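Local coordinates for CRISPR-associated protein, Cse1 family (Acidimicrobium ferrooxidans, PDB 4H3T) that probably serves as the large Cse1 subunit of a type I-E CRISPR Cascade complex, which in related systems takes part in recognising invading target DNA, at residues Glu5-His9 / Phe268-Arg272; Gly253-Phe258 / Val297-Val301. The protein carries 1 engineered substitution. One frame throughout, in Å; residues are numbered along the deposited sequence. Where two conformers were deposited one is given.

Contact 1: residues Glu5-His9 / Phe268-Arg272; sequences EPEMH and FPERR
The selenomethionine side chain of Met8 reaches across to residues Pro269-Arg271 of strand 263-272 and carries most of the apolar contact. Its CG is turned beside the backbone N (chi1 -63°) and the chain runs straight out to SE before bending at chi3 (-79°), a turn that brings the methyl up to Pro269. There CE lies 3.9 Å from Pro269 CG, the two side chains crossing at a slant, and 3.7 Å from Pro269 O. The selenium itself rests against the strand backbone, 3.9 Å from Arg271 N.

The polar part comes from Arg271, which runs past Met8 in the opposite direction. Bends at chi2 and chi3 swing the guanidinium back toward the N-terminal chain, where NH2 stands 3.6 Å from Glu7 O; Pro6 O also lies near the plane of the group, at its edge. These approaches are too long for hydrogen bonds, and this is one of two modelled positions, in a side chain that also touches a crystal neighbour.

Each segment has its own internal polar pair. His9 NE2 donates to Glu7 OE1 at 2.9 Å; the oxygen lies in the ring plane and accepts on its anti lone pair, while ND1 goes to Asp103. On the strand, Arg272 grips Glu270 OE1 side-on with NE and NH2, in a salt bridge.

With the charged groups of Glu7 and Glu270 engaged within their own segments, what joins the two is dispersion around selenium and methyl plus, probably, a weak electrostatic attraction between a guanidinium and two carbonyls, in a surface contact of the N-terminal chain.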
ATOM      1  N   GLU A   5     -41.090  -7.846 -16.200  1.00 81.94           N
ATOM      2  CA  GLU A   5     -39.632  -8.028 -16.374  1.00 78.25           C
ATOM      3  C   GLU A   5     -39.006  -8.734 -15.158  1.00 77.09           C
ATOM      4  O   GLU A   5     -39.266  -8.323 -14.020  1.00 75.25           O
ATOM      5  CB  GLU A   5     -38.907  -6.672 -16.607  1.00 78.17           C
ATOM      6  CG  GLU A   5     -39.332  -5.914 -17.868  1.00 89.02           C
ATOM      7  CD  GLU A   5     -39.313  -6.737 -19.141  1.00110.25           C
ATOM      8  OE1 GLU A   5     -38.215  -7.200 -19.531  1.00114.58           O
ATOM      9  OE2 GLU A   5     -40.409  -7.003 -19.690  1.00101.58           O
ATOM     10  N   PRO A   6     -38.166  -9.776 -15.375  1.00 71.14           N
ATOM     11  CA  PRO A   6     -37.548 -10.453 -14.221  1.00 69.92           C
ATOM     12  C   PRO A   6     -36.640  -9.519 -13.433  1.00 70.29           C
ATOM     13  O   PRO A   6     -36.006  -8.594 -13.989  1.00 68.61           O
ATOM     14  CB  PRO A   6     -36.760 -11.625 -14.822  1.00 71.72           C
ATOM     15  CG  PRO A   6     -36.753 -11.426 -16.279  1.00 77.28           C
ATOM     16  CD  PRO A   6     -37.775 -10.391 -16.659  1.00 73.54           C
ATOM     17  N   GLU A   7     -36.578  -9.754 -12.128  1.00 64.29           N
ATOM     18  CA  GLU A   7     -35.767  -8.927 -11.246  1.00 60.97           C
ATOM     19  C   GLU A   7     -34.287  -9.135 -11.527  1.00 58.18           C
ATOM     20  O   GLU A   7     -33.855 -10.236 -11.850  1.00 58.40           O
ATOM     21  CB  GLU A   7     -36.054  -9.278  -9.785  1.00 62.85           C
ATOM     22  CG  GLU A   7     -37.447  -8.909  -9.302  1.00 75.58           C
ATOM     23  CD  GLU A   7     -37.847  -9.580  -8.001  1.00 96.24           C
ATOM     24  OE1 GLU A   7     -36.953 -10.060  -7.263  1.00 78.38           O
ATOM     25  OE2 GLU A   7     -39.070  -9.680  -7.751  1.00103.67           O
HETATM   26  N   MSE A   8     -33.520  -8.071 -11.436  1.00 50.62           N
HETATM   27  CA  MSE A   8     -32.075  -8.132 -11.546  1.00 45.40           C
HETATM   28  C   MSE A   8     -31.442  -8.361 -10.149  1.00 51.71           C
HETATM   29  O   MSE A   8     -31.759  -7.655  -9.198  1.00 51.06           O
HETATM   30  CB  MSE A   8     -31.533  -6.828 -12.149  1.00 44.59           C
HETATM   31  CG  MSE A   8     -32.041  -6.615 -13.562  1.00 49.56           C
HETATM   32 SE   MSE A   8     -31.384  -4.956 -14.234  0.70 50.39          SE
HETATM   33  CE  MSE A   8     -32.598  -3.784 -13.364  1.00 51.40           C
ATOM     34  N   HIS A   9     -30.609  -9.387 -10.053  1.00 49.22           N
ATOM     35  CA  HIS A   9     -29.889  -9.798  -8.871  1.00 48.38           C
ATOM     36  C   HIS A   9     -28.463 -10.177  -9.218  1.00 50.41           C
ATOM     37  O   HIS A   9     -28.209 -10.654 -10.328  1.00 49.51           O
ATOM     38  CB  HIS A   9     -30.583 -11.009  -8.229  1.00 50.96           C
ATOM     39  CG  HIS A   9     -31.955 -10.695  -7.725  1.00 57.02           C
ATOM     40  ND1 HIS A   9     -32.168  -9.725  -6.751  1.00 59.60           N
ATOM     41  CD2 HIS A   9     -33.153 -11.184  -8.118  1.00 59.92           C
ATOM     42  CE1 HIS A   9     -33.478  -9.694  -6.553  1.00 60.73           C
ATOM     43  NE2 HIS A   9     -34.114 -10.524  -7.373  1.00 60.79           N
ATOM     44  N   PHE A 268     -26.899   1.980 -11.200  1.00 40.86           N
ATOM     45  CA  PHE A 268     -28.174   1.911 -11.943  1.00 41.07           C
ATOM     46  C   PHE A 268     -28.069   0.770 -12.972  1.00 44.43           C
ATOM     47  O   PHE A 268     -27.664   1.028 -14.090  1.00 42.19           O
ATOM     48  CB  PHE A 268     -28.456   3.230 -12.626  1.00 43.65           C
ATOM     49  CG  PHE A 268     -28.742   4.329 -11.625  1.00 44.79           C
ATOM     50  CD1 PHE A 268     -30.034   4.514 -11.111  1.00 49.37           C
ATOM     51  CD2 PHE A 268     -27.713   5.120 -11.124  1.00 45.47           C
ATOM     52  CE1 PHE A 268     -30.311   5.570 -10.233  1.00 49.51           C
ATOM     53  CE2 PHE A 268     -27.977   6.132 -10.196  1.00 47.07           C
ATOM     54  CZ  PHE A 268     -29.270   6.327  -9.726  1.00 46.70           C
ATOM     55  N   PRO A 269     -28.385  -0.477 -12.605  1.00 42.66           N
ATOM     56  CA  PRO A 269     -28.231  -1.586 -13.583  1.00 43.56           C
ATOM     57  C   PRO A 269     -29.317  -1.562 -14.681  1.00 46.10           C
ATOM     58  O   PRO A 269     -30.387  -1.008 -14.488  1.00 42.17           O
ATOM     59  CB  PRO A 269     -28.374  -2.838 -12.718  1.00 45.28           C
ATOM     60  CG  PRO A 269     -29.351  -2.392 -11.601  1.00 48.21           C
ATOM     61  CD  PRO A 269     -28.840  -0.984 -11.289  1.00 43.56           C
ATOM     62  N   GLU A 270     -29.013  -2.173 -15.821  1.00 43.61           N
ATOM     63  CA  GLU A 270     -29.940  -2.265 -16.950  1.00 43.10           C
ATOM     64  C   GLU A 270     -29.799  -3.601 -17.585  1.00 45.55           C
ATOM     65  O   GLU A 270     -28.664  -4.093 -17.748  1.00 42.01           O
ATOM     66  CB  GLU A 270     -29.673  -1.149 -17.971  1.00 43.47           C
ATOM     67  CG  GLU A 270     -30.501  -1.192 -19.233  1.00 53.77           C
ATOM     68  CD  GLU A 270     -30.095  -0.262 -20.365  1.00 70.63           C
ATOM     69  OE1 GLU A 270     -28.984   0.296 -20.292  1.00 54.79           O
ATOM     70  OE2 GLU A 270     -30.868  -0.121 -21.342  1.00 77.34           O
ATOM     71  N   ARG A 271     -30.937  -4.164 -18.017  0.62 44.75           N
ATOM     72  CA  ARG A 271     -30.979  -5.433 -18.713  0.62 45.36           C
ATOM     73  C   ARG A 271     -30.781  -5.145 -20.202  0.62 47.95           C
ATOM     74  O   ARG A 271     -31.491  -4.301 -20.764  0.62 47.27           O
ATOM     75  CB  ARG A 271     -32.320  -6.154 -18.467  0.62 49.66           C
ATOM     76  CG  ARG A 271     -32.246  -7.673 -18.651  0.62 69.36           C
ATOM     77  CD  ARG A 271     -32.536  -8.435 -17.353  0.62 78.17           C
ATOM     78  NE  ARG A 271     -31.630  -9.559 -17.126  0.62 63.54           N
ATOM     79  CZ  ARG A 271     -31.754 -10.437 -16.140  0.62 57.02           C
ATOM     80  NH1 ARG A 271     -30.878 -11.424 -16.010  0.62 67.23           N
ATOM     81  NH2 ARG A 271     -32.740 -10.320 -15.255  0.62 49.65           N
ATOM     82  N   ARG A 272     -29.794  -5.797 -20.831  1.00 43.22           N
ATOM     83  CA  ARG A 272     -29.564  -5.632 -22.280  1.00 44.32           C
ATOM     84  C   ARG A 272     -29.584  -7.058 -22.852  1.00 47.72           C
ATOM     85  O   ARG A 272     -28.587  -7.791 -22.718  1.00 45.56           O
ATOM     86  CB  ARG A 272     -28.233  -4.904 -22.517  1.00 40.91           C
ATOM     87  CG  ARG A 272     -28.263  -3.487 -22.084  1.00 42.60           C
ATOM     88  CD  ARG A 272     -26.986  -2.798 -22.470  1.00 41.88           C
ATOM     89  NE  ARG A 272     -27.017  -1.404 -22.056  1.00 46.36           N
ATOM     90  CZ  ARG A 272     -26.039  -0.520 -22.228  1.00 49.22           C
ATOM     91  NH1 ARG A 272     -24.909  -0.879 -22.788  1.00 47.70           N
ATOM     92  NH2 ARG A 272     -26.180   0.722 -21.808  1.00 43.54           N
TER

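Contact 2: residues Gly253-Phe258 / Val297-Val301; sequences GVCDLF and VDPHV
Val297 presses its CG1 against the start of helix 254-257, where Val297 CG1 lies 3.5 Å from Gly253 C, in the N-cap residue. The same methyl meets Leu257 CD2 at 3.9 Å and Val254 CG1 at 4.0 Å, so one methyl serves both Leu257 and Val254 while lying against the Gly253 backbone. Val254 CG1 also packs 3.8 Å from Pro299 CD, the two side chains meeting at a slant.

The loop that follows helix 291-297 is shaped by an Asx turn: Asp298 OD1 accepts from His300 N at 3.0 Å, the donor approaching from above the carboxylate plane. The carboxylate is further held by Arg58, through a salt bridge to OD1, and by Tyr196, which bonds to OD2. Leu257 CD2 comes within 3.6 Å of Asp298 OD2, its side chain crossing that of Asp298 at about a right angle.

The aromatic contacts centre on Phe258, which faces Val254 CB with one side of its ring and receives Pro299 CG at its edge. Its plane lies at 20° to that of His300, but the rings are slid apart, with centroids 5.4 Å distant. Asn217 and Arg58 bond to the two nitrogens of His300, fixing how its ring is turned.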
ATOM      1  N   GLY A 253     -14.262  -0.837  15.487  1.00 48.24           N
ATOM      2  CA  GLY A 253     -13.215  -1.836  15.365  1.00 47.51           C
ATOM      3  C   GLY A 253     -12.875  -2.066  13.907  1.00 46.86           C
ATOM      4  O   GLY A 253     -13.336  -1.328  12.998  1.00 44.34           O
ATOM      5  N   VAL A 254     -12.127  -3.134  13.665  1.00 42.13           N
ATOM      6  CA  VAL A 254     -11.644  -3.424  12.313  1.00 41.76           C
ATOM      7  C   VAL A 254     -12.716  -3.825  11.336  1.00 42.95           C
ATOM      8  O   VAL A 254     -12.588  -3.466  10.168  1.00 40.77           O
ATOM      9  CB  VAL A 254     -10.518  -4.468  12.245  1.00 46.70           C
ATOM     10  CG1 VAL A 254      -9.202  -3.865  12.721  1.00 46.80           C
ATOM     11  CG2 VAL A 254     -10.859  -5.746  13.011  1.00 48.11           C
ATOM     12  N   CYS A 255     -13.742  -4.575  11.750  1.00 39.02           N
ATOM     13  CA  CYS A 255     -14.813  -4.959  10.802  1.00 40.38           C
ATOM     14  C   CYS A 255     -15.536  -3.744  10.292  1.00 42.69           C
ATOM     15  O   CYS A 255     -15.898  -3.726   9.122  1.00 42.71           O
ATOM     16  CB  CYS A 255     -15.801  -5.941  11.382  1.00 42.43           C
ATOM     17  SG  CYS A 255     -15.068  -7.527  11.862  1.00 48.79           S
ATOM     18  N   ASP A 256     -15.777  -2.757  11.181  1.00 40.29           N
ATOM     19  CA  ASP A 256     -16.426  -1.486  10.847  1.00 39.15           C
ATOM     20  C   ASP A 256     -15.471  -0.684   9.897  1.00 40.14           C
ATOM     21  O   ASP A 256     -15.842  -0.339   8.780  1.00 39.69           O
ATOM     22  CB  ASP A 256     -16.720  -0.745  12.172  1.00 41.17           C
ATOM     23  CG  ASP A 256     -17.472   0.540  12.076  1.00 47.86           C
ATOM     24  OD1 ASP A 256     -18.153   0.762  11.036  1.00 46.04           O
ATOM     25  OD2 ASP A 256     -17.380   1.349  13.040  1.00 48.16           O
ATOM     26  N   LEU A 257     -14.206  -0.533  10.283  1.00 39.37           N
ATOM     27  CA  LEU A 257     -13.259   0.257   9.515  1.00 40.01           C
ATOM     28  C   LEU A 257     -12.947  -0.335   8.164  1.00 41.96           C
ATOM     29  O   LEU A 257     -12.939   0.388   7.168  1.00 39.29           O
ATOM     30  CB  LEU A 257     -11.973   0.470  10.271  1.00 39.55           C
ATOM     31  CG  LEU A 257     -10.881   1.348   9.584  1.00 39.95           C
ATOM     32  CD1 LEU A 257     -11.424   2.740   9.173  1.00 41.40           C
ATOM     33  CD2 LEU A 257      -9.695   1.455  10.529  1.00 39.42           C
ATOM     34  N   PHE A 258     -12.698  -1.632   8.133  1.00 38.74           N
ATOM     35  CA  PHE A 258     -12.420  -2.333   6.901  1.00 37.52           C
ATOM     36  C   PHE A 258     -13.586  -2.313   5.849  1.00 42.49           C
ATOM     37  O   PHE A 258     -13.330  -2.645   4.719  1.00 39.80           O
ATOM     38  CB  PHE A 258     -12.030  -3.761   7.174  1.00 37.09           C
ATOM     39  CG  PHE A 258     -10.688  -4.022   7.836  1.00 37.13           C
ATOM     40  CD1 PHE A 258      -9.857  -2.977   8.221  1.00 37.70           C
ATOM     41  CD2 PHE A 258     -10.268  -5.306   8.071  1.00 39.84           C
ATOM     42  CE1 PHE A 258      -8.627  -3.237   8.877  1.00 40.36           C
ATOM     43  CE2 PHE A 258      -9.085  -5.572   8.768  1.00 42.04           C
ATOM     44  CZ  PHE A 258      -8.207  -4.540   9.044  1.00 41.69           C
ATOM     45  N   VAL A 297      -7.259   1.570  16.081  1.00 46.09           N
ATOM     46  CA  VAL A 297      -7.938   0.439  15.480  1.00 43.75           C
ATOM     47  C   VAL A 297      -7.126  -0.344  14.442  1.00 45.70           C
ATOM     48  O   VAL A 297      -7.195  -1.570  14.404  1.00 43.40           O
ATOM     49  CB  VAL A 297      -9.253   0.961  14.823  1.00 46.24           C
ATOM     50  CG1 VAL A 297      -9.978  -0.126  14.035  1.00 45.99           C
ATOM     51  CG2 VAL A 297     -10.187   1.573  15.877  1.00 48.24           C
ATOM     52  N   ASP A 298      -6.474   0.366  13.545  1.00 39.83           N
ATOM     53  CA  ASP A 298      -6.028  -0.172  12.260  1.00 38.80           C
ATOM     54  C   ASP A 298      -4.630  -0.785  12.278  1.00 42.82           C
ATOM     55  O   ASP A 298      -3.649  -0.078  12.501  1.00 43.02           O
ATOM     56  CB  ASP A 298      -6.108   0.952  11.242  1.00 38.01           C
ATOM     57  CG  ASP A 298      -6.073   0.557   9.761  1.00 43.40           C
ATOM     58  OD1 ASP A 298      -5.584  -0.550   9.438  1.00 39.29           O
ATOM     59  OD2 ASP A 298      -6.501   1.364   8.939  1.00 41.14           O
ATOM     60  N   PRO A 299      -4.542  -2.087  11.954  1.00 40.09           N
ATOM     61  CA  PRO A 299      -3.249  -2.754  11.958  1.00 39.17           C
ATOM     62  C   PRO A 299      -2.392  -2.528  10.716  1.00 39.05           C
ATOM     63  O   PRO A 299      -1.280  -3.068  10.665  1.00 40.18           O
ATOM     64  CB  PRO A 299      -3.660  -4.242  12.029  1.00 42.51           C
ATOM     65  CG  PRO A 299      -4.904  -4.303  11.214  1.00 43.27           C
ATOM     66  CD  PRO A 299      -5.631  -3.034  11.548  1.00 41.64           C
ATOM     67  N   HIS A 300      -2.919  -1.916   9.668  1.00 39.61           N
ATOM     68  CA  HIS A 300      -2.209  -1.808   8.373  1.00 38.67           C
ATOM     69  C   HIS A 300      -1.492  -0.452   8.139  1.00 41.52           C
ATOM     70  O   HIS A 300      -1.152  -0.130   6.997  1.00 40.93           O
ATOM     71  CB  HIS A 300      -3.184  -2.031   7.217  1.00 37.69           C
ATOM     72  CG  HIS A 300      -3.719  -3.436   7.174  1.00 40.82           C
ATOM     73  ND1 HIS A 300      -5.073  -3.696   7.005  1.00 44.08           N
ATOM     74  CD2 HIS A 300      -3.052  -4.597   7.269  1.00 41.26           C
ATOM     75  CE1 HIS A 300      -5.178  -5.024   7.045  1.00 44.45           C
ATOM     76  NE2 HIS A 300      -3.964  -5.598   7.155  1.00 43.35           N
ATOM     77  N   VAL A 301      -1.337   0.349   9.173  1.00 40.07           N
ATOM     78  CA  VAL A 301      -0.718   1.683   9.032  1.00 39.77           C
ATOM     79  C   VAL A 301       0.245   1.940  10.221  1.00 42.72           C
ATOM     80  O   VAL A 301      -0.136   1.725  11.354  1.00 39.90           O
ATOM     81  CB  VAL A 301      -1.823   2.774   8.884  1.00 42.26           C
ATOM     82  CG1 VAL A 301      -2.926   2.647   9.933  1.00 43.67           C
ATOM     83  CG2 VAL A 301      -1.244   4.222   8.858  1.00 40.68           C
TER

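In the fold
Contacts 1 and 2 are linked in sequence but well separated in space, their centres 35 Å apart and their nearest atoms about 21 Å. Helix 254-257 of contact 2 is followed directly by strand 263-272, whose end supplies residues 268-272 of contact 1. The chain then turns back along the antiparallel strand 275-289 and passes through helix 291-297 into the second half of contact 2. One hairpin thus runs from the interior to the surface and returns. Contact 2 is fully buried, its centre about 15 Å from the centre of the chain, whereas that of contact 1 sits some 36 Å out, where the N-terminal residues 5-9 lie beside the hairpin's far end.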